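Local structure of serine protease inhibitor (2PEF) at residues A[45-50]-A[109-114]; A[94-99]-A[134-139]. The protein probably inhibits serine proteases as a serpin, and is seen here in the latent state. All blocks are in the same frame, centred on the assembly; numbering follows the deposited sequence.

Overall arrangement
Strand 87-98 lies between the two contacts, whose centres are about 17 Å apart. Ile-95 of this strand packs against helix 106-116 of contact 1, its CG1 lying 3.8 Å from Ile-112 CG2, whereas Ser-94 and Trp-96 face helix 127-140 in contact 2. The strand pairs with 158-169, which is followed across the sheet by 322-331. That last strand lies between 158-169 and 310-318, antiparallel to both, as expected for the reactive-centre loop inserted as a strand of sheet A in the latent form. Contact 2 thus places helix F over the sheet that takes up the loop.

Contact 1 of 2, residues A[45-50]-A[109-114]; sequences TANGAD and LQIIAD
Asn-47 turns the flat of its side-chain amide toward Ile-111, whose CG2 methyl lies over that plane, 3.7 Å from CG and 3.5 Å from OD1 of the asparagine. The branched end of Ile-111 is thus laid across the amide, with CD1 flanking the oxygen from further out. The isoleucine presents this methyl because CG2 is anti to its backbone N (chi1 -66° for CG1). A second, purely apolar touch comes from Ile-112 on the same helix: its CD1 reaches Asn-47 CB at 4.0 Å, so the two neighbouring isoleucines hold the asparagine at its root and over its polar end. Ile-112 achieves this with chi1 at -100°, well away from a staggered position.

The methyl groups offer the amide no polar partner, and its hydrogen bonds run elsewhere. OD1 accepts one from Asn-71 ND2 in the helix 67-80, while ND2 donates to the backbone oxygen of Ala-43, one helical turn back; together they should fix the rotation of the plane on which Ile-111 rests. Asn-47 also sits in a type I turn from Ala-46 to Ala-49, closed by Ala-49 N to Ala-46 O at 3.0 Å. The arrangement belongs to the helical layer of the serpin fold, where the C-terminal end of helix B meets helix E beside helix D.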
ATOM      1  N   THR A  45      12.011  -9.008   3.734  1.00 14.98           N
ATOM      2  CA  THR A  45      12.891  -9.589   2.733  1.00 14.33           C
ATOM      3  C   THR A  45      14.336  -9.118   2.918  1.00 14.93           C
ATOM      4  O   THR A  45      15.268  -9.904   2.768  1.00 15.29           O
ATOM      5  CB  THR A  45      12.402  -9.262   1.298  1.00 14.78           C
ATOM      6  OG1 THR A  45      11.027  -9.641   1.160  1.00 15.89           O
ATOM      7  CG2 THR A  45      13.224 -10.003   0.252  1.00 14.99           C
ATOM      8  N   ALA A  46      14.507  -7.842   3.267  1.00 15.87           N
ATOM      9  CA  ALA A  46      15.833  -7.243   3.429  1.00 15.28           C
ATOM     10  C   ALA A  46      16.646  -7.877   4.558  1.00 15.65           C
ATOM     11  O   ALA A  46      17.881  -7.856   4.526  1.00 15.91           O
ATOM     12  CB  ALA A  46      15.719  -5.732   3.632  1.00 16.29           C
ATOM     13  N   ASN A  47      15.953  -8.445   5.543  1.00 15.56           N
ATOM     14  CA  ASN A  47      16.605  -9.122   6.667  1.00 14.99           C
ATOM     15  C   ASN A  47      17.269 -10.437   6.284  1.00 15.05           C
ATOM     16  O   ASN A  47      17.988 -11.034   7.090  1.00 13.68           O
ATOM     17  CB  ASN A  47      15.614  -9.330   7.813  1.00 16.57           C
ATOM     18  CG  ASN A  47      15.492  -8.106   8.692  1.00 15.68           C
ATOM     19  OD1 ASN A  47      16.342  -7.862   9.550  1.00 16.84           O
ATOM     20  ND2 ASN A  47      14.445  -7.322   8.476  1.00 16.76           N
ATOM     21  N   GLY A  48      17.023 -10.880   5.056  1.00 15.40           N
ATOM     22  CA  GLY A  48      17.682 -12.063   4.515  1.00 14.92           C
ATOM     23  C   GLY A  48      18.823 -11.705   3.586  1.00 15.99           C
ATOM     24  O   GLY A  48      19.556 -12.582   3.132  1.00 15.76           O
ATOM     25  N   ALA A  49      18.975 -10.414   3.302  1.00 15.96           N
ATOM     26  CA  ALA A  49      19.994  -9.943   2.365  1.00 16.27           C
ATOM     27  C   ALA A  49      21.316  -9.621   3.056  1.00 15.97           C
ATOM     28  O   ALA A  49      21.352  -9.344   4.257  1.00 17.03           O
ATOM     29  CB  ALA A  49      19.481  -8.736   1.596  1.00 16.61           C
ATOM     30  N   ASP A  50      22.400  -9.673   2.284  1.00 16.71           N
ATOM     31  CA  ASP A  50      23.730  -9.321   2.767  1.00 17.07           C
ATOM     32  C   ASP A  50      24.424  -8.456   1.721  1.00 16.99           C
ATOM     33  O   ASP A  50      23.934  -8.321   0.594  1.00 15.79           O
ATOM     34  CB  ASP A  50      24.555 -10.586   3.042  1.00 17.39           C
ATOM     35  CG  ASP A  50      25.645 -10.371   4.091  1.00 19.58           C
ATOM     36  OD1 ASP A  50      25.873  -9.215   4.516  1.00 19.28           O
ATOM     37  OD2 ASP A  50      26.277 -11.372   4.497  1.00 21.17           O
ATOM     38  N   LEU A 109      14.431 -16.047  11.033  1.00 18.99           N
ATOM     39  CA  LEU A 109      13.109 -16.413  11.529  1.00 18.77           C
ATOM     40  C   LEU A 109      12.782 -15.707  12.840  1.00 19.89           C
ATOM     41  O   LEU A 109      11.628 -15.347  13.080  1.00 19.32           O
ATOM     42  CB  LEU A 109      12.970 -17.932  11.681  1.00 18.67           C
ATOM     43  CG  LEU A 109      12.973 -18.784  10.406  1.00 17.79           C
ATOM     44  CD1 LEU A 109      12.840 -20.261  10.763  1.00 19.47           C
ATOM     45  CD2 LEU A 109      11.874 -18.369   9.437  1.00 18.50           C
ATOM     46  N   GLN A 110      13.799 -15.498  13.674  1.00 18.81           N
ATOM     47  CA  GLN A 110      13.609 -14.823  14.956  1.00 19.61           C
ATOM     48  C   GLN A 110      13.280 -13.345  14.760  1.00 18.99           C
ATOM     49  O   GLN A 110      12.346 -12.827  15.371  1.00 20.14           O
ATOM     50  CB  GLN A 110      14.836 -14.990  15.857  1.00 19.79           C
ATOM     51  CG  GLN A 110      14.584 -14.641  17.327  1.00 22.44           C
ATOM     52  CD  GLN A 110      13.512 -15.507  17.975  1.00 24.02           C
ATOM     53  OE1 GLN A 110      12.542 -14.994  18.536  1.00 23.72           O
ATOM     54  NE2 GLN A 110      13.683 -16.825  17.901  1.00 27.20           N
ATOM     55  N   ILE A 111      14.043 -12.678  13.897  1.00 18.22           N
ATOM     56  CA  ILE A 111      13.805 -11.270  13.575  1.00 16.73           C
ATOM     57  C   ILE A 111      12.393 -11.073  13.017  1.00 16.61           C
ATOM     58  O   ILE A 111      11.661 -10.174  13.442  1.00 17.00           O
ATOM     59  CB  ILE A 111      14.863 -10.731  12.578  1.00 16.83           C
ATOM     60  CG1 ILE A 111      16.250 -10.721  13.231  1.00 17.15           C
ATOM     61  CG2 ILE A 111      14.492  -9.323  12.089  1.00 15.72           C
ATOM     62  CD1 ILE A 111      17.401 -10.684  12.247  1.00 16.43           C
ATOM     63  N   ILE A 112      12.017 -11.944  12.089  1.00 16.50           N
ATOM     64  CA  ILE A 112      10.719 -11.885  11.424  1.00 17.61           C
ATOM     65  C   ILE A 112       9.563 -12.192  12.389  1.00 17.66           C
ATOM     66  O   ILE A 112       8.534 -11.513  12.366  1.00 17.28           O
ATOM     67  CB  ILE A 112      10.734 -12.772  10.141  1.00 18.92           C
ATOM     68  CG1 ILE A 112      10.938 -11.905   8.891  1.00 18.97           C
ATOM     69  CG2 ILE A 112       9.478 -13.596   9.993  1.00 22.48           C
ATOM     70  CD1 ILE A 112      12.233 -11.112   8.870  1.00 23.69           C
ATOM     71  N   ALA A 113       9.745 -13.191  13.248  1.00 17.49           N
ATOM     72  CA  ALA A 113       8.755 -13.502  14.281  1.00 18.32           C
ATOM     73  C   ALA A 113       8.645 -12.379  15.313  1.00 18.69           C
ATOM     74  O   ALA A 113       7.542 -12.024  15.740  1.00 19.99           O
ATOM     75  CB  ALA A 113       9.088 -14.822  14.966  1.00 18.41           C
ATOM     76  N   ASP A 114       9.788 -11.821  15.703  1.00 18.49           N
ATOM     77  CA  ASP A 114       9.837 -10.816  16.767  1.00 18.43           C
ATOM     78  C   ASP A 114       9.367  -9.426  16.352  1.00 17.65           C
ATOM     79  O   ASP A 114       8.534  -8.830  17.031  1.00 17.26           O
ATOM     80  CB  ASP A 114      11.237 -10.731  17.384  1.00 19.34           C
ATOM     81  CG  ASP A 114      11.538 -11.887  18.328  1.00 22.55           C
ATOM     82  OD1 ASP A 114      10.596 -12.590  18.753  1.00 24.61           O
ATOM     83  OD2 ASP A 114      12.727 -12.086  18.653  1.00 25.54           O
TER

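Contact 2 of 2, residues A[94-99]-A[134-139]; sequences SIWFKE and NNWVKS
Trp-136 leaves the helix 127-140 with CG anti to its backbone N (chi1 -173°), which carries the indole toward Ser-94 and Trp-96 on the strand 87-98. Its CB comes first, 3.8 Å from Trp-96 CZ2 and lying in the plane of that ring, at its edge. One bond further, Trp-136 CG is 3.9 Å from the same Trp-96 CZ2. The two indoles form an offset edge-to-face pair, planes at 87°, in which Trp-96 directs its edge at the face of Trp-136. NE1 of Trp-136 looks to another strand and donates to Asp-119 OD2. Beyond it the six-membered ring is met by Ser-94: CB of the serine is 3.5 Å from Trp-136 CZ2 and makes a CH-pi contact over the face. Ser-94 OG stands over that ring, close to its centre, covering CE3 and CZ3 too, with Trp-136 CH2 nearest at 3.3 Å.

Ser-94 OG in turn accepts a bent hydrogen bond from Trp-96 NE1 (2.9 Å, 138°), the oxygen lying out of the indole plane. Phe-121, stacked on Trp-96 and nearly perpendicular to Trp-136, extends the aromatic cluster. The chemistry implies that helix F, the helix lying over sheet A in serpins, is held here by aromatic faces and edges, while the buried polar atoms at Trp-136 NE1, Trp-96 NE1 and Ser-94 OG each have a hydrogen-bond partner.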
ATOM      1  N   SER A  94       3.542 -13.056   6.709  1.00 13.30           N
ATOM      2  CA  SER A  94       3.848 -14.478   6.679  1.00 13.60           C
ATOM      3  C   SER A  94       5.031 -14.811   5.784  1.00 13.61           C
ATOM      4  O   SER A  94       5.352 -14.073   4.850  1.00 12.91           O
ATOM      5  CB  SER A  94       2.617 -15.304   6.275  1.00 14.38           C
ATOM      6  OG  SER A  94       2.161 -14.954   4.986  1.00 16.86           O
ATOM      7  N   ILE A  95       5.683 -15.922   6.110  1.00 13.82           N
ATOM      8  CA  ILE A  95       6.722 -16.514   5.281  1.00 14.16           C
ATOM      9  C   ILE A  95       6.254 -17.932   4.995  1.00 14.58           C
ATOM     10  O   ILE A  95       5.701 -18.604   5.873  1.00 14.40           O
ATOM     11  CB  ILE A  95       8.100 -16.579   6.012  1.00 15.43           C
ATOM     12  CG1 ILE A  95       8.396 -15.284   6.789  1.00 18.96           C
ATOM     13  CG2 ILE A  95       9.230 -16.960   5.038  1.00 16.55           C
ATOM     14  CD1 ILE A  95       8.600 -14.033   5.945  1.00 23.00           C
ATOM     15  N   TRP A  96       6.450 -18.362   3.752  1.00 13.85           N
ATOM     16  CA  TRP A  96       6.130 -19.716   3.324  1.00 14.05           C
ATOM     17  C   TRP A  96       7.386 -20.272   2.674  1.00 14.39           C
ATOM     18  O   TRP A  96       7.919 -19.672   1.742  1.00 14.51           O
ATOM     19  CB  TRP A  96       4.984 -19.698   2.302  1.00 13.67           C
ATOM     20  CG  TRP A  96       3.732 -19.015   2.783  1.00 14.65           C
ATOM     21  CD1 TRP A  96       3.534 -17.672   2.935  1.00 13.93           C
ATOM     22  CD2 TRP A  96       2.502 -19.646   3.152  1.00 14.59           C
ATOM     23  NE1 TRP A  96       2.261 -17.426   3.393  1.00 14.74           N
ATOM     24  CE2 TRP A  96       1.602 -18.621   3.530  1.00 13.52           C
ATOM     25  CE3 TRP A  96       2.069 -20.979   3.196  1.00 14.36           C
ATOM     26  CZ2 TRP A  96       0.298 -18.887   3.952  1.00 14.04           C
ATOM     27  CZ3 TRP A  96       0.771 -21.244   3.619  1.00 14.37           C
ATOM     28  CH2 TRP A  96      -0.099 -20.201   3.989  1.00 13.70           C
ATOM     29  N   PHE A  97       7.877 -21.399   3.184  1.00 15.31           N
ATOM     30  CA  PHE A  97       9.077 -22.016   2.620  1.00 14.98           C
ATOM     31  C   PHE A  97       8.910 -23.511   2.349  1.00 14.95           C
ATOM     32  O   PHE A  97       8.200 -24.210   3.077  1.00 14.63           O
ATOM     33  CB  PHE A  97      10.325 -21.730   3.474  1.00 15.35           C
ATOM     34  CG  PHE A  97      10.313 -22.388   4.829  1.00 16.61           C
ATOM     35  CD1 PHE A  97      10.820 -23.673   4.999  1.00 17.01           C
ATOM     36  CD2 PHE A  97       9.810 -21.717   5.938  1.00 17.96           C
ATOM     37  CE1 PHE A  97      10.817 -24.285   6.251  1.00 18.22           C
ATOM     38  CE2 PHE A  97       9.805 -22.322   7.197  1.00 18.36           C
ATOM     39  CZ  PHE A  97      10.310 -23.606   7.352  1.00 18.26           C
ATOM     40  N   LYS A  98       9.571 -23.980   1.294  1.00 14.47           N
ATOM     41  CA  LYS A  98       9.516 -25.379   0.883  1.00 15.12           C
ATOM     42  C   LYS A  98      10.454 -26.223   1.741  1.00 16.24           C
ATOM     43  O   LYS A  98      11.668 -26.235   1.526  1.00 16.17           O
ATOM     44  CB  LYS A  98       9.868 -25.514  -0.601  1.00 15.14           C
ATOM     45  CG  LYS A  98       9.641 -26.902  -1.166  1.00 14.25           C
ATOM     46  CD  LYS A  98       9.926 -26.939  -2.657  1.00 14.46           C
ATOM     47  CE  LYS A  98       9.669 -28.318  -3.227  1.00 17.09           C
ATOM     48  NZ  LYS A  98      10.110 -28.404  -4.643  1.00 17.41           N
ATOM     49  N   GLU A  99       9.865 -26.933   2.702  1.00 17.85           N
ATOM     50  CA  GLU A  99      10.601 -27.690   3.722  1.00 18.65           C
ATOM     51  C   GLU A  99      11.670 -28.651   3.188  1.00 19.18           C
ATOM     52  O   GLU A  99      12.726 -28.814   3.805  1.00 19.59           O
ATOM     53  CB  GLU A  99       9.617 -28.449   4.615  1.00 19.14           C
ATOM     54  N   ASN A 134      -3.826 -18.613  -0.415  1.00 14.71           N
ATOM     55  CA  ASN A 134      -5.009 -17.835  -0.766  1.00 15.31           C
ATOM     56  C   ASN A 134      -6.027 -17.724   0.364  1.00 14.72           C
ATOM     57  O   ASN A 134      -6.660 -16.680   0.529  1.00 15.85           O
ATOM     58  CB  ASN A 134      -5.658 -18.377  -2.036  1.00 15.82           C
ATOM     59  CG  ASN A 134      -4.831 -18.089  -3.272  1.00 13.95           C
ATOM     60  OD1 ASN A 134      -4.041 -17.143  -3.296  1.00 16.46           O
ATOM     61  ND2 ASN A 134      -5.005 -18.904  -4.304  1.00 16.30           N
ATOM     62  N   ASN A 135      -6.176 -18.795   1.140  1.00 14.41           N
ATOM     63  CA  ASN A 135      -7.015 -18.750   2.337  1.00 14.80           C
ATOM     64  C   ASN A 135      -6.469 -17.786   3.387  1.00 15.23           C
ATOM     65  O   ASN A 135      -7.239 -17.082   4.057  1.00 14.72           O
ATOM     66  CB  ASN A 135      -7.215 -20.152   2.912  1.00 16.08           C
ATOM     67  CG  ASN A 135      -8.221 -20.957   2.117  1.00 16.94           C
ATOM     68  OD1 ASN A 135      -9.250 -20.431   1.686  1.00 22.45           O
ATOM     69  ND2 ASN A 135      -7.932 -22.237   1.917  1.00 20.20           N
ATOM     70  N   TRP A 136      -5.141 -17.732   3.489  1.00 13.77           N
ATOM     71  CA  TRP A 136      -4.475 -16.821   4.402  1.00 14.90           C
ATOM     72  C   TRP A 136      -4.715 -15.376   3.976  1.00 15.03           C
ATOM     73  O   TRP A 136      -5.160 -14.570   4.780  1.00 15.41           O
ATOM     74  CB  TRP A 136      -2.976 -17.136   4.484  1.00 14.36           C
ATOM     75  CG  TRP A 136      -2.240 -16.355   5.528  1.00 13.71           C
ATOM     76  CD1 TRP A 136      -2.036 -16.715   6.830  1.00 12.01           C
ATOM     77  CD2 TRP A 136      -1.591 -15.087   5.358  1.00 12.39           C
ATOM     78  NE1 TRP A 136      -1.306 -15.752   7.480  1.00 13.17           N
ATOM     79  CE2 TRP A 136      -1.019 -14.742   6.601  1.00 13.41           C
ATOM     80  CE3 TRP A 136      -1.440 -14.211   4.277  1.00 15.69           C
ATOM     81  CZ2 TRP A 136      -0.310 -13.552   6.796  1.00 13.77           C
ATOM     82  CZ3 TRP A 136      -0.731 -13.023   4.471  1.00 14.51           C
ATOM     83  CH2 TRP A 136      -0.174 -12.711   5.721  1.00 14.17           C
ATOM     84  N   VAL A 137      -4.461 -15.062   2.704  1.00 15.52           N
ATOM     85  CA  VAL A 137      -4.690 -13.695   2.210  1.00 15.05           C
ATOM     86  C   VAL A 137      -6.169 -13.284   2.301  1.00 15.02           C
ATOM     87  O   VAL A 137      -6.480 -12.155   2.695  1.00 15.38           O
ATOM     88  CB  VAL A 137      -4.101 -13.435   0.783  1.00 16.25           C
ATOM     89  CG1 VAL A 137      -2.592 -13.661   0.767  1.00 16.03           C
ATOM     90  CG2 VAL A 137      -4.782 -14.284  -0.275  1.00 18.22           C
ATOM     91  N   LYS A 138      -7.071 -14.209   1.983  1.00 15.53           N
ATOM     92  CA  LYS A 138      -8.502 -13.946   2.102  1.00 14.61           C
ATOM     93  C   LYS A 138      -8.884 -13.612   3.544  1.00 14.15           C
ATOM     94  O   LYS A 138      -9.657 -12.687   3.779  1.00 15.99           O
ATOM     95  CB  LYS A 138      -9.330 -15.128   1.590  1.00 14.33           C
ATOM     96  CG  LYS A 138     -10.782 -14.787   1.309  1.00 15.58           C
ATOM     97  CD  LYS A 138     -11.570 -16.003   0.836  1.00 15.81           C
ATOM     98  CE  LYS A 138     -12.979 -15.610   0.424  1.00 20.66           C
ATOM     99  N   SER A 139      -8.344 -14.367   4.502  1.00 13.88           N
ATOM    100  CA  SER A 139      -8.652 -14.145   5.919  1.00 14.79           C
ATOM    101  C   SER A 139      -8.103 -12.810   6.424  1.00 15.07           C
ATOM    102  O   SER A 139      -8.807 -12.054   7.104  1.00 15.63           O
ATOM    103  CB  SER A 139      -8.099 -15.283   6.781  1.00 15.19           C
ATOM    104  OG  SER A 139      -8.279 -14.997   8.162  1.00 18.62           O
TER